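Local coordinates for isochorismatase family protein family (Burkholderia thailandensis, PDB 3TXY) that is of unknown function but belongs to the isochorismatase-like cysteine hydrolase family and is probably a hydrolase, at residues P29-T42 / S158-T170. Numbering follows the deposited sequence.
Sequences PMVPQSGGDVVAKT and SDAVSTWSTDAQT. Unlike the reference sequence in segment 29-42: Met30 (reference Val).
Ser158 and Gln33 open a contact at the C-terminal end of strand 153-162, in the parallel-sheet alpha/beta fold of the isochorismatase family, where the loop before helix 35-51 meets the strand. Gln33 suits this place because one amide can both donate and accept: NE2 gives to Ser162 OG and, in a long bond, to Ser158 O (3.3 Å), which lies 28° out of the amide plane, while OE1 takes a proton from a water. Asp159 sits beside this amide, its carboxylate turned 75° from the amide plane; OD1 is held by Ala186 N, and OD2 stays 4.2 Å from Lys41 NZ, too far for a salt bridge. Small Ala160 lets the helix come close, its CB meeting Lys41 CB and CG, while Val38 CG1 lies against its carbonyl oxygen. Ser162 is compact enough for its CB to rest against Val31 O and Gln33 O, and Ser162 OG donates to Gln33 O (2.7 Å). Thr163 forms a single antiparallel bridge with Val31, its N and O both bonded to that residue's backbone. Beyond it, Val31 CG2, set between its own N and carbonyl carbon, touches Ser165 C and Thr166 CG2 where helix 166-180 begins. Gln169 crosses the ring of cis-Pro32 at about a right angle; OE1 bonds to Thr136 OG1, and NE2 approaches Pro32 CD to 3.4 Å while donating to Val161 O from above the carbonyl plane.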
loop_
_atom_site.group_PDB
_atom_site.type_symbol
_atom_site.label_atom_id
_atom_site.label_comp_id
_atom_site.label_asym_id
_atom_site.label_seq_id
_atom_site.Cartn_x
_atom_site.Cartn_y
_atom_site.Cartn_z
ATOM N N PRO A 29 -18.734 -12.307 -3.409
ATOM C CA PRO A 29 -18.336 -12.924 -4.671
ATOM C C PRO A 29 -16.877 -12.617 -4.965
ATOM O O PRO A 29 -16.438 -11.493 -4.744
ATOM C CB PRO A 29 -19.270 -12.267 -5.698
ATOM C CG PRO A 29 -19.637 -10.945 -5.078
ATOM C CD PRO A 29 -19.729 -11.236 -3.602
ATOM N N MET A 30 -16.111 -13.633 -5.372
ATOM C CA MET A 30 -14.683 -13.435 -5.606
ATOM C C MET A 30 -14.066 -14.511 -6.474
ATOM O O MET A 30 -14.603 -15.629 -6.608
ATOM C CB MET A 30 -13.935 -13.346 -4.274
ATOM C CG MET A 30 -13.908 -14.641 -3.470
ATOM S SD MET A 30 -13.231 -14.367 -1.820
ATOM C CE MET A 30 -14.681 -13.656 -1.022
ATOM N N VAL A 31 -12.933 -14.173 -7.078
ATOM C CA VAL A 31 -12.258 -15.064 -7.996
ATOM C C VAL A 31 -10.752 -14.980 -7.738
ATOM O O VAL A 31 -10.279 -13.990 -7.162
ATOM C CB VAL A 31 -12.576 -14.696 -9.464
ATOM C CG1 VAL A 31 -14.043 -15.030 -9.775
ATOM C CG2 VAL A 31 -12.240 -13.236 -9.740
ATOM N N PRO A 32 -9.982 -15.984 -8.200
ATOM C CA PRO A 32 -10.306 -17.164 -8.999
ATOM C C PRO A 32 -10.735 -18.386 -8.176
ATOM O O PRO A 32 -11.012 -19.446 -8.740
ATOM C CB PRO A 32 -8.997 -17.440 -9.732
ATOM C CG PRO A 32 -7.972 -17.060 -8.725
ATOM C CD PRO A 32 -8.526 -15.856 -8.006
ATOM N N GLN A 33 -10.764 -18.245 -6.860
ATOM C CA GLN A 33 -11.376 -19.245 -6.015
ATOM C C GLN A 33 -12.292 -18.582 -4.987
ATOM O O GLN A 33 -12.131 -17.402 -4.667
ATOM C CB GLN A 33 -10.310 -20.150 -5.358
ATOM C CG GLN A 33 -9.218 -19.432 -4.593
ATOM C CD GLN A 33 -8.011 -19.029 -5.426
ATOM O OE1 GLN A 33 -7.481 -19.817 -6.222
ATOM N NE2 GLN A 33 -7.520 -17.817 -5.182
ATOM N N SER A 34 -13.248 -19.356 -4.473
ATOM C CA SER A 34 -14.288 -18.803 -3.611
ATOM C C SER A 34 -13.720 -18.457 -2.231
ATOM O O SER A 34 -12.580 -18.820 -1.908
ATOM C CB SER A 34 -15.468 -19.789 -3.460
ATOM O OG SER A 34 -15.098 -20.934 -2.688
ATOM N N GLY A 35 -14.518 -17.740 -1.437
ATOM C CA GLY A 35 -14.151 -17.466 -0.056
ATOM C C GLY A 35 -13.901 -18.758 0.715
ATOM O O GLY A 35 -12.928 -18.873 1.481
ATOM N N GLY A 36 -14.784 -19.728 0.501
ATOM C CA GLY A 36 -14.670 -21.059 1.113
ATOM C C GLY A 36 -13.363 -21.760 0.784
ATOM O O GLY A 36 -12.728 -22.352 1.658
ATOM N N ASP A 37 -12.938 -21.677 -0.471
ATOM C CA ASP A 37 -11.657 -22.265 -0.875
ATOM C C ASP A 37 -10.484 -21.543 -0.239
ATOM O O ASP A 37 -9.486 -22.174 0.121
ATOM C CB ASP A 37 -11.472 -22.224 -2.392
ATOM C CG ASP A 37 -12.428 -23.140 -3.139
ATOM O OD1 ASP A 37 -13.055 -24.036 -2.528
ATOM O OD2 ASP A 37 -12.546 -22.944 -4.371
ATOM N N VAL A 38 -10.583 -20.220 -0.113
ATOM C CA VAL A 38 -9.510 -19.458 0.523
ATOM C C VAL A 38 -9.403 -19.863 1.987
ATOM O O VAL A 38 -8.311 -20.065 2.502
ATOM C CB VAL A 38 -9.734 -17.937 0.416
ATOM C CG1 VAL A 38 -8.700 -17.193 1.233
ATOM C CG2 VAL A 38 -9.720 -17.505 -1.042
ATOM N N VAL A 39 -10.549 -19.994 2.645
ATOM C CA VAL A 39 -10.606 -20.474 4.025
ATOM C C VAL A 39 -9.992 -21.871 4.138
ATOM O O VAL A 39 -9.144 -22.111 4.990
ATOM C CB VAL A 39 -12.053 -20.461 4.580
ATOM C CG1 VAL A 39 -12.127 -21.183 5.935
ATOM C CG2 VAL A 39 -12.556 -19.027 4.712
ATOM N N ALA A 40 -10.384 -22.779 3.249
ATOM C CA ALA A 40 -9.900 -24.174 3.320
ATOM C C ALA A 40 -8.394 -24.246 3.139
ATOM O O ALA A 40 -7.693 -24.932 3.880
ATOM C CB ALA A 40 -10.579 -25.027 2.264
ATOM N N LYS A 41 -7.900 -23.525 2.137
ATOM C CA LYS A 41 -6.470 -23.532 1.826
ATOM C C LYS A 41 -5.668 -22.982 2.983
ATOM O O LYS A 41 -4.582 -23.477 3.315
ATOM C CB LYS A 41 -6.232 -22.638 0.632
ATOM C CG LYS A 41 -5.042 -23.016 -0.176
ATOM C CD LYS A 41 -5.445 -24.079 -1.169
ATOM C CE LYS A 41 -4.799 -25.389 -0.846
ATOM N NZ LYS A 41 -5.178 -26.321 -1.945
ATOM N N THR A 42 -6.202 -21.931 3.596
ATOM C CA THR A 42 -5.533 -21.273 4.709
ATOM C C THR A 42 -5.450 -22.218 5.916
ATOM O O THR A 42 -4.403 -22.316 6.561
ATOM C CB THR A 42 -6.265 -19.973 5.094
ATOM O OG1 THR A 42 -6.181 -19.043 3.994
ATOM C CG2 THR A 42 -5.638 -19.348 6.323
ATOM N N SER A 158 -1.025 -17.638 -4.099
ATOM C CA SER A 158 -1.891 -17.339 -5.223
ATOM C C SER A 158 -3.251 -18.028 -5.161
ATOM O O SER A 158 -4.283 -17.430 -5.528
ATOM C CB SER A 158 -1.188 -17.674 -6.550
ATOM O OG SER A 158 -0.806 -19.018 -6.600
ATOM N N ASP A 159 -3.268 -19.265 -4.675
ATOM C CA ASP A 159 -4.530 -19.996 -4.550
ATOM C C ASP A 159 -5.170 -19.859 -3.174
ATOM O O ASP A 159 -6.084 -20.618 -2.827
ATOM C CB ASP A 159 -4.378 -21.463 -4.993
ATOM C CG ASP A 159 -3.288 -22.210 -4.264
ATOM O OD1 ASP A 159 -2.432 -21.598 -3.599
ATOM O OD2 ASP A 159 -3.291 -23.466 -4.375
ATOM N N ALA A 160 -4.707 -18.876 -2.391
ATOM C CA ALA A 160 -5.378 -18.514 -1.147
ATOM C C ALA A 160 -5.529 -17.008 -0.985
ATOM O O ALA A 160 -5.643 -16.527 0.142
ATOM C CB ALA A 160 -4.656 -19.127 0.054
ATOM N N VAL A 161 -5.526 -16.280 -2.101
ATOM C CA VAL A 161 -5.964 -14.893 -2.164
ATOM C C VAL A 161 -6.960 -14.758 -3.323
ATOM O O VAL A 161 -6.725 -15.299 -4.417
ATOM C CB VAL A 161 -4.797 -13.875 -2.310
ATOM C CG1 VAL A 161 -3.862 -13.962 -1.099
ATOM C CG2 VAL A 161 -4.007 -14.055 -3.617
ATOM N N SER A 162 -8.064 -14.049 -3.074
ATOM C CA SER A 162 -9.074 -13.803 -4.101
ATOM C C SER A 162 -9.556 -12.365 -4.062
ATOM O O SER A 162 -9.381 -11.645 -3.070
ATOM C CB SER A 162 -10.240 -14.788 -3.973
ATOM O OG SER A 162 -9.799 -16.109 -4.206
ATOM N N THR A 163 -10.152 -11.949 -5.166
ATOM C CA THR A 163 -10.549 -10.558 -5.343
ATOM C C THR A 163 -11.731 -10.451 -6.313
ATOM O O THR A 163 -12.381 -11.456 -6.605
ATOM C CB THR A 163 -9.325 -9.696 -5.732
ATOM O OG1 THR A 163 -9.667 -8.314 -5.665
ATOM C CG2 THR A 163 -8.748 -10.045 -7.122
ATOM N N TRP A 164 -12.044 -9.241 -6.773
ATOM C CA TRP A 164 -13.326 -9.016 -7.460
ATOM C C TRP A 164 -13.333 -9.341 -8.934
ATOM O O TRP A 164 -14.409 -9.392 -9.556
ATOM C CB TRP A 164 -13.795 -7.571 -7.272
ATOM C CG TRP A 164 -12.842 -6.573 -7.872
ATOM C CD1 TRP A 164 -12.735 -6.182 -9.200
ATOM C CD2 TRP A 164 -11.782 -5.854 -7.179
ATOM N NE1 TRP A 164 -11.727 -5.278 -9.363
ATOM C CE2 TRP A 164 -11.116 -5.036 -8.190
ATOM C CE3 TRP A 164 -11.352 -5.783 -5.863
ATOM C CZ2 TRP A 164 -10.079 -4.195 -7.873
ATOM C CZ3 TRP A 164 -10.293 -4.935 -5.564
ATOM C CH2 TRP A 164 -9.666 -4.173 -6.548
ATOM N N SER A 165 -12.164 -9.527 -9.534
ATOM C CA SER A 165 -12.093 -9.891 -10.946
ATOM C C SER A 165 -10.786 -10.621 -11.225
ATOM O O SER A 165 -9.813 -10.512 -10.456
ATOM C CB SER A 165 -12.222 -8.650 -11.845
ATOM O OG SER A 165 -10.997 -7.922 -11.922
ATOM N N THR A 166 -10.766 -11.410 -12.293
ATOM C CA THR A 166 -9.541 -12.123 -12.658
ATOM C C THR A 166 -8.488 -11.128 -13.163
ATOM O O THR A 166 -7.296 -11.346 -12.978
ATOM C CB THR A 166 -9.794 -13.239 -13.701
ATOM O OG1 THR A 166 -10.509 -12.701 -14.816
ATOM C CG2 THR A 166 -10.596 -14.364 -13.092
ATOM N N ASP A 167 -8.932 -10.036 -13.788
ATOM C CA ASP A 167 -8.000 -8.973 -14.215
ATOM C C ASP A 167 -7.284 -8.391 -12.977
ATOM O O ASP A 167 -6.066 -8.127 -13.002
ATOM C CB ASP A 167 -8.730 -7.851 -14.961
ATOM C CG ASP A 167 -9.008 -8.172 -16.433
ATOM O OD1 ASP A 167 -8.553 -9.204 -16.976
ATOM O OD2 ASP A 167 -9.666 -7.346 -17.080
ATOM N N ALA A 168 -8.034 -8.173 -11.893
ATOM C CA ALA A 168 -7.430 -7.609 -10.671
ATOM C C ALA A 168 -6.496 -8.595 -10.008
ATOM O O ALA A 168 -5.413 -8.234 -9.560
ATOM C CB ALA A 168 -8.497 -7.165 -9.690
ATOM N N GLN A 169 -6.892 -9.859 -9.972
ATOM C CA GLN A 169 -6.011 -10.896 -9.442
ATOM C C GLN A 169 -4.706 -10.911 -10.208
ATOM O O GLN A 169 -3.627 -10.856 -9.622
ATOM C CB GLN A 169 -6.663 -12.258 -9.541
ATOM C CG GLN A 169 -5.801 -13.393 -8.981
ATOM C CD GLN A 169 -5.927 -13.553 -7.471
ATOM O OE1 GLN A 169 -6.433 -12.664 -6.784
ATOM N NE2 GLN A 169 -5.503 -14.721 -6.958
ATOM N N THR A 170 -4.816 -10.981 -11.527
ATOM C CA THR A 170 -3.641 -11.048 -12.373
ATOM C C THR A 170 -2.758 -9.826 -12.240
ATOM O O THR A 170 -1.541 -9.962 -12.170
ATOM C CB THR A 170 -4.022 -11.302 -13.846
ATOM O OG1 THR A 170 -4.603 -12.611 -13.921
ATOM C CG2 THR A 170 -2.769 -11.238 -14.753
HETATM O O HOH W 1 -5.448 -19.421 -8.138
#